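PDB 3WZ2: proteasome assembly chaperone family protein from Pyrococcus furiosus DSM 3638, which is an archaeal homologue of the proteasome-assembly chaperones that probably acts on the proteasome, here as an assembly of five chains. Local coordinates for residues G50-L55 against P70-Y75; E24-V29 against I81-D86; F123-F128 against L178-G183. All blocks are in the same frame, centred on the assembly; numbering follows the deposited sequence.

Contact 1. Residues G50-L55 against P70-Y75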
# COMPACT_ATOMS: atom_id res chain seq x y z
N GLY B 50 27.36 -8.44 14.66
CA GLY B 50 26.00 -7.96 14.74
C GLY B 50 25.26 -8.01 13.43
O GLY B 50 25.75 -8.52 12.44
N TYR B 51 24.05 -7.46 13.44
CA TYR B 51 23.18 -7.53 12.29
C TYR B 51 22.12 -6.47 12.37
O TYR B 51 21.90 -5.87 13.42
CB TYR B 51 22.57 -8.94 12.17
CG TYR B 51 21.81 -9.39 13.40
CD1 TYR B 51 22.50 -9.80 14.54
CD2 TYR B 51 20.43 -9.43 13.42
CE1 TYR B 51 21.83 -10.23 15.66
CE2 TYR B 51 19.75 -9.87 14.55
CZ TYR B 51 20.45 -10.25 15.67
OH TYR B 51 19.79 -10.70 16.82
N VAL B 52 21.44 -6.27 11.26
CA VAL B 52 20.24 -5.48 11.21
C VAL B 52 19.01 -6.37 11.29
O VAL B 52 18.91 -7.39 10.60
CB VAL B 52 20.15 -4.71 9.92
CG1 VAL B 52 18.93 -3.82 9.90
CG2 VAL B 52 21.41 -3.90 9.70
N ASP B 53 18.08 -5.98 12.13
CA ASP B 53 16.90 -6.77 12.41
C ASP B 53 15.67 -5.93 12.09
O ASP B 53 15.50 -4.85 12.63
CB ASP B 53 16.90 -7.18 13.89
CG ASP B 53 15.71 -8.05 14.26
OD1 ASP B 53 15.23 -8.84 13.41
OD2 ASP B 53 15.23 -7.91 15.38
N SER B 54 14.82 -6.44 11.22
CA SER B 54 13.60 -5.76 10.84
C SER B 54 12.62 -6.74 10.25
O SER B 54 13.00 -7.62 9.46
CB SER B 54 13.93 -4.71 9.77
OG SER B 54 12.77 -4.08 9.24
N LEU B 55 11.35 -6.55 10.56
CA LEU B 55 10.27 -7.32 9.95
C LEU B 55 10.22 -7.13 8.46
O LEU B 55 9.60 -7.91 7.76
CB LEU B 55 8.91 -6.91 10.51
CG LEU B 55 8.73 -7.12 12.02
CD1 LEU B 55 7.45 -6.41 12.46
CD2 LEU B 55 8.71 -8.60 12.38
N PRO B 70 22.51 -13.75 9.16
CA PRO B 70 21.46 -12.94 8.57
C PRO B 70 21.98 -12.18 7.38
O PRO B 70 23.18 -12.03 7.21
CB PRO B 70 21.05 -12.01 9.71
CG PRO B 70 22.29 -11.84 10.49
CD PRO B 70 23.12 -13.08 10.32
N PRO B 71 21.08 -11.72 6.53
CA PRO B 71 21.48 -11.12 5.27
C PRO B 71 22.08 -9.74 5.39
O PRO B 71 22.79 -9.33 4.48
CB PRO B 71 20.18 -11.08 4.45
CG PRO B 71 19.09 -11.14 5.45
CD PRO B 71 19.62 -11.90 6.62
N LEU B 72 21.79 -9.01 6.48
CA LEU B 72 22.41 -7.70 6.71
C LEU B 72 23.23 -7.77 7.97
O LEU B 72 22.68 -7.93 9.05
CB LEU B 72 21.35 -6.61 6.85
CG LEU B 72 20.98 -5.93 5.56
CD1 LEU B 72 20.23 -6.86 4.62
CD2 LEU B 72 20.14 -4.70 5.85
N ARG B 73 24.53 -7.75 7.83
CA ARG B 73 25.39 -8.10 8.93
C ARG B 73 26.57 -7.13 9.05
O ARG B 73 26.90 -6.42 8.11
CB ARG B 73 25.88 -9.57 8.88
CG ARG B 73 26.27 -10.06 7.54
CD ARG B 73 26.50 -11.57 7.48
NE ARG B 73 27.19 -11.82 6.22
CZ ARG B 73 26.60 -11.84 5.05
NH1 ARG B 73 25.28 -11.68 4.96
NH2 ARG B 73 27.31 -12.08 3.97
N PHE B 74 27.15 -7.12 10.24
CA PHE B 74 28.32 -6.33 10.58
C PHE B 74 29.43 -7.24 11.03
O PHE B 74 29.22 -8.12 11.87
CB PHE B 74 28.00 -5.36 11.70
CG PHE B 74 26.88 -4.42 11.35
CD1 PHE B 74 27.11 -3.33 10.54
CD2 PHE B 74 25.59 -4.64 11.82
CE1 PHE B 74 26.08 -2.47 10.21
CE2 PHE B 74 24.56 -3.78 11.49
CZ PHE B 74 24.80 -2.70 10.66
N TYR B 75 30.62 -7.05 10.44
CA TYR B 75 31.82 -7.74 10.84
C TYR B 75 32.73 -6.78 11.55
O TYR B 75 32.69 -5.57 11.31
CB TYR B 75 32.52 -8.30 9.61
CG TYR B 75 31.77 -9.43 8.94
CD1 TYR B 75 31.90 -10.74 9.40
CD2 TYR B 75 30.95 -9.19 7.88
CE1 TYR B 75 31.23 -11.78 8.81
CE2 TYR B 75 30.26 -10.24 7.26
CZ TYR B 75 30.41 -11.52 7.75
OH TYR B 75 29.73 -12.53 7.13
O HOH W 1 19.41 -9.05 8.45
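Y51 meets P70 through its CB, which lies 3.4 Å from P70 CG, while the ring itself leads off the strand pair. The torsion accounts for this: with chi1 at 56°, Y51 CG stands between the backbone N and the carbonyl carbon, and the phenol is carried to the second subunit, where W165 of that subunit meets it edge-to-face. The side chains of Y51 and P70 cross at about a right angle. On the other face of the sheet, F74 has its CG beside its own backbone N (chi1 -59°). This lays one edge of its ring along the neighbouring strand, with F74 CD2 3.6 Å from Y51 N and G50 C also near the ring plane. A side chain on G50 would point to this same face, close to F74 CD2. The V52 branch beside the backbone N, CG2, touches the ring rim at F74 CE2 (3.6 Å), and V52 CB packs on L72 CB at 3.8 Å. Antiparallel pairing sets the register: F74 N donates to G50 O at 3.0 Å, V52 N donates to L72 O, and the return bond from G50 N to F74 O is weak. At the V52-L72 pair the return link runs through a water, which donates to V52 O and accepts from L72 N. R73 reaches away from the strand 50-53 on an extended chain. Its NE donates to Y75 OH (2.8 Å) in the guanidinium plane, its NH1 to P70 O (3.1 Å), and NH1 also forms a salt bridge with D86. The chemistry thus divides by face: V52, L72 and F74 make an apolar layer, whereas the arginine, gripped at NE and NH1 by Y75 OH, P70 O and D86, is probably held against rotation, its buried charge probably balanced by D86.

Contact 2. Residues E24-V29 against I81-D86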
# COMPACT_ATOMS: atom_id res chain seq x y z
N GLU B 24 31.25 0.84 4.90
CA GLU B 24 29.98 0.35 4.39
C GLU B 24 30.14 -0.03 2.92
O GLU B 24 30.65 0.75 2.14
CB GLU B 24 28.91 1.46 4.53
CG GLU B 24 27.63 1.19 3.77
CD GLU B 24 27.63 1.69 2.33
OE1 GLU B 24 27.92 2.89 2.08
OE2 GLU B 24 27.22 0.93 1.45
N GLY B 25 29.70 -1.23 2.55
CA GLY B 25 29.78 -1.69 1.17
C GLY B 25 28.51 -2.40 0.72
O GLY B 25 28.57 -3.54 0.27
N TYR B 26 27.38 -1.72 0.81
CA TYR B 26 26.10 -2.31 0.41
C TYR B 26 26.04 -2.47 -1.12
O TYR B 26 26.78 -1.81 -1.83
CB TYR B 26 24.90 -1.47 0.89
CG TYR B 26 24.41 -1.77 2.32
CD1 TYR B 26 25.27 -2.29 3.27
CD2 TYR B 26 23.07 -1.55 2.68
CE1 TYR B 26 24.86 -2.58 4.55
CE2 TYR B 26 22.64 -1.82 3.97
CZ TYR B 26 23.53 -2.33 4.91
OH TYR B 26 23.16 -2.62 6.20
N PRO B 27 25.15 -3.34 -1.61
CA PRO B 27 25.05 -3.50 -3.06
C PRO B 27 24.73 -2.23 -3.80
O PRO B 27 23.93 -1.43 -3.35
CB PRO B 27 23.89 -4.50 -3.23
CG PRO B 27 23.82 -5.22 -1.92
CD PRO B 27 24.21 -4.22 -0.89
N GLY B 28 25.35 -2.06 -4.94
CA GLY B 28 25.22 -0.83 -5.72
C GLY B 28 25.93 -1.08 -7.05
O GLY B 28 26.18 -2.24 -7.39
N VAL B 29 26.27 -0.02 -7.76
CA VAL B 29 26.75 -0.14 -9.15
C VAL B 29 28.00 -1.00 -9.21
O VAL B 29 28.92 -0.82 -8.43
CB VAL B 29 27.22 1.26 -9.70
CG1 VAL B 29 27.52 1.18 -11.20
CG2 VAL B 29 26.24 2.39 -9.44
N ILE B 81 34.66 -1.79 11.78
CA ILE B 81 33.40 -2.45 11.50
C ILE B 81 33.16 -2.38 10.00
O ILE B 81 33.35 -1.33 9.39
CB ILE B 81 32.23 -1.77 12.21
CG1 ILE B 81 32.46 -1.74 13.73
CG2 ILE B 81 30.92 -2.46 11.86
CD1 ILE B 81 31.45 -0.93 14.49
N ILE B 82 32.75 -3.51 9.42
CA ILE B 82 32.34 -3.57 8.02
C ILE B 82 30.89 -3.99 7.92
O ILE B 82 30.51 -4.99 8.52
CB ILE B 82 33.21 -4.54 7.24
CG1 ILE B 82 34.64 -4.01 7.27
CG2 ILE B 82 32.74 -4.68 5.80
CD1 ILE B 82 35.61 -4.83 6.49
N ALA B 83 30.10 -3.24 7.16
CA ALA B 83 28.68 -3.50 6.99
C ALA B 83 28.43 -4.06 5.61
O ALA B 83 28.79 -3.42 4.61
CB ALA B 83 27.90 -2.21 7.17
N ILE B 84 27.71 -5.19 5.56
CA ILE B 84 27.47 -5.95 4.32
C ILE B 84 25.97 -6.19 4.21
O ILE B 84 25.30 -6.39 5.22
CB ILE B 84 28.23 -7.30 4.41
CG1 ILE B 84 29.78 -6.99 4.26
CG2 ILE B 84 27.67 -8.32 3.41
CD1 ILE B 84 30.71 -8.16 4.40
N ALA B 85 25.46 -6.21 3.00
CA ALA B 85 24.12 -6.66 2.74
C ALA B 85 24.07 -7.58 1.53
O ALA B 85 24.59 -7.24 0.48
CB ALA B 85 23.20 -5.46 2.50
N ASP B 86 23.36 -8.70 1.64
CA ASP B 86 23.18 -9.60 0.53
C ASP B 86 21.87 -9.43 -0.24
O ASP B 86 21.65 -10.14 -1.20
CB ASP B 86 23.36 -11.04 1.02
CG ASP B 86 24.85 -11.38 1.29
OD1 ASP B 86 25.71 -10.91 0.52
OD2 ASP B 86 25.16 -12.06 2.28
O HOH W 2 27.25 -5.73 0.95
O HOH W 3 24.76 -4.58 7.58
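Y26 lies with one ring face on A85, whose CB stands 3.7 Å from the ring centroid and only 2° off the ring normal, a well-centred CH-pi contact. At chi1 -86°, Y26 CB turns CG to the side of the backbone N, and the ring runs out over the strand 81-85. CG is 3.9 Å from A85 CB, and CD1 adds an edge approach to A83 O. Further along, CE1 reaches A83 CB (4.0 Å) and the carbonyl carbon of I84. CD2, CE2 and CZ all face A85 CB, and the OH ends on a water (2.9 Å) that donates to I84 O. The backbone beside the ring is tied by two bonds: G25 N donates to A83 O at 3.1 Å, and Y26 N donates to E24 OE2 at 2.7 Å. A second water donates to G25 O and accepts from A85 N. P27 closes the contact, its CG 3.2 Å from A85 O. E24 and A83 form a parallel bridge, and past it the segment 24-29 runs on as a loop toward helix 32-43. Around this loop, Y26 also packs on L72 of strand 72-77 and M159 of helix 158-169, while I84 meets N38 of helix 32-43.

Contact 3. Residues F123-F128 against L178-G183; sequences FFKDTF and LGETFG
Two phenylalanines of the loop 123-128, F124 and F128, converge on the single ring of F182, and each uses a different part of it. F128 points its edge at the face of F182: F128 CZ stands 4.0 Å above the F182 plane over its centre, with the ring planes at 65°. F124 instead lies alongside, pointing the same way, and the two rings meet rim to rim, F124 CD1 being 3.5 Å from F182 CE2. F128 is itself covered on both faces. T181 CA lies over one, 4.2 Å from the F128 centroid, and K125 CB lies toward the rim of the other; F128 CD1 meanwhile packs 3.7 Å from E180 CB. With an alanine here in place of F128, the face of F182 would probably be left without the ring edge it now meets, and a gap would open between K125 CB and T181 CA. K125 passes the cluster and bends at chi3 (56°), which brings NZ to the syn side of E180 OE1 at 2.7 Å, a salt bridge in which the two side chains cross at about a right angle. The carboxylate is gripped further, since E129 N also donates to OE1 and W131 NE1 to OE2; this would probably hold the group against rotation and stabilise its charge. The loop between strands 112-120 and 130-134 is thus fastened to the end of strand 174-181 at two points. The arrangement is an aromatic cluster flanked by a salt bridge, partly buried at the C-terminal end of strand 174-181, an inner strand of the central sheet of this PAC2-family fold.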
# COMPACT_ATOMS: atom_id res chain seq x y z
N PHE B 123 31.35 3.10 -20.40
CA PHE B 123 32.20 2.50 -21.42
C PHE B 123 33.46 1.92 -20.78
O PHE B 123 33.74 2.12 -19.59
CB PHE B 123 32.59 3.54 -22.51
CG PHE B 123 33.24 4.79 -21.96
CD1 PHE B 123 34.61 4.84 -21.72
CD2 PHE B 123 32.48 5.92 -21.69
CE1 PHE B 123 35.21 5.99 -21.20
CE2 PHE B 123 33.07 7.08 -21.18
CZ PHE B 123 34.45 7.11 -20.93
N PHE B 124 34.22 1.17 -21.58
CA PHE B 124 35.46 0.54 -21.14
C PHE B 124 36.58 1.58 -21.08
O PHE B 124 36.69 2.41 -21.94
CB PHE B 124 35.82 -0.62 -22.08
CG PHE B 124 37.12 -1.29 -21.75
CD1 PHE B 124 37.18 -2.40 -20.95
CD2 PHE B 124 38.31 -0.78 -22.24
CE1 PHE B 124 38.39 -3.02 -20.67
CE2 PHE B 124 39.52 -1.38 -21.95
CZ PHE B 124 39.56 -2.51 -21.16
N LYS B 125 37.43 1.49 -20.06
CA LYS B 125 38.74 2.16 -20.03
C LYS B 125 39.82 1.15 -19.77
O LYS B 125 39.60 0.18 -19.06
CB LYS B 125 38.76 3.22 -18.93
CG LYS B 125 37.67 4.30 -19.09
CD LYS B 125 37.57 5.29 -17.92
CE LYS B 125 38.87 6.02 -17.64
NZ LYS B 125 38.68 7.03 -16.57
N ASP B 126 41.01 1.41 -20.31
CA ASP B 126 42.15 0.56 -20.02
C ASP B 126 42.55 0.64 -18.57
O ASP B 126 42.96 -0.35 -18.00
CB ASP B 126 43.31 0.90 -20.95
CG ASP B 126 42.97 0.60 -22.42
OD1 ASP B 126 42.86 -0.60 -22.73
OD2 ASP B 126 42.73 1.55 -23.22
N THR B 127 42.43 1.84 -17.99
CA THR B 127 42.70 2.05 -16.58
C THR B 127 41.50 2.81 -15.99
O THR B 127 41.34 4.03 -16.15
CB THR B 127 44.04 2.81 -16.37
OG1 THR B 127 45.08 2.12 -17.07
CG2 THR B 127 44.42 2.90 -14.88
N PHE B 128 40.69 2.06 -15.28
CA PHE B 128 39.66 2.62 -14.41
C PHE B 128 40.29 3.24 -13.17
O PHE B 128 41.11 2.61 -12.50
CB PHE B 128 38.68 1.51 -14.00
CG PHE B 128 37.73 1.11 -15.09
CD1 PHE B 128 36.71 1.98 -15.50
CD2 PHE B 128 37.83 -0.13 -15.72
CE1 PHE B 128 35.80 1.60 -16.50
CE2 PHE B 128 36.95 -0.50 -16.72
CZ PHE B 128 35.92 0.36 -17.10
N LEU B 178 34.99 5.93 -4.71
CA LEU B 178 34.25 5.48 -5.86
C LEU B 178 35.16 4.88 -6.92
O LEU B 178 35.95 5.59 -7.55
CB LEU B 178 33.48 6.63 -6.47
CG LEU B 178 32.46 7.25 -5.54
CD1 LEU B 178 32.92 8.61 -5.11
CD2 LEU B 178 31.15 7.37 -6.23
N GLY B 179 35.01 3.58 -7.14
CA GLY B 179 35.71 2.91 -8.22
C GLY B 179 34.96 3.08 -9.50
O GLY B 179 33.82 2.60 -9.62
N GLU B 180 35.57 3.76 -10.44
CA GLU B 180 35.09 3.74 -11.83
C GLU B 180 34.91 2.33 -12.33
O GLU B 180 35.71 1.42 -12.03
CB GLU B 180 36.03 4.47 -12.78
CG GLU B 180 36.12 5.96 -12.55
CD GLU B 180 37.03 6.66 -13.56
OE1 GLU B 180 37.86 5.95 -14.19
OE2 GLU B 180 36.92 7.89 -13.76
N THR B 181 33.82 2.13 -13.04
CA THR B 181 33.47 0.80 -13.55
C THR B 181 32.55 0.98 -14.76
O THR B 181 32.04 2.09 -15.02
CB THR B 181 32.82 -0.07 -12.44
OG1 THR B 181 32.62 -1.42 -12.90
CG2 THR B 181 31.49 0.50 -11.97
N PHE B 182 32.32 -0.09 -15.49
CA PHE B 182 31.47 -0.06 -16.69
C PHE B 182 30.12 0.54 -16.34
O PHE B 182 29.65 1.48 -16.97
CB PHE B 182 31.26 -1.47 -17.24
CG PHE B 182 32.54 -2.21 -17.51
CD1 PHE B 182 33.15 -3.01 -16.52
CD2 PHE B 182 33.14 -2.14 -18.76
CE1 PHE B 182 34.33 -3.71 -16.78
CE2 PHE B 182 34.31 -2.83 -19.02
CZ PHE B 182 34.90 -3.62 -18.04
N GLY B 183 29.49 -0.05 -15.34
CA GLY B 183 28.15 0.39 -14.93
C GLY B 183 27.10 -0.70 -14.98
O GLY B 183 26.00 -0.51 -14.49

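All three contacts draw on the central mixed sheet. Contacts 1 and 2, with centres about 11 Å apart, use strands 72-77 and 80-85, which are neighbours in the sheet and consecutive in the chain, and they touch directly: F74 CE1 packs on A83 CB at 3.6 Å. In sequence, both segments of contact 1 fall between those of contact 2, and contact 3 follows later. Its centre is about 20 Å from that of contact 2, which it meets by packing of V29 on T181 and G183. Contacts 1 and 3 lie on opposite sides of the chain's centre, their centres about 31 Å apart. The series therefore runs across much of the sheet from the side where Y51 reaches a second subunit, through a buried centre, to an outlying aromatic loop.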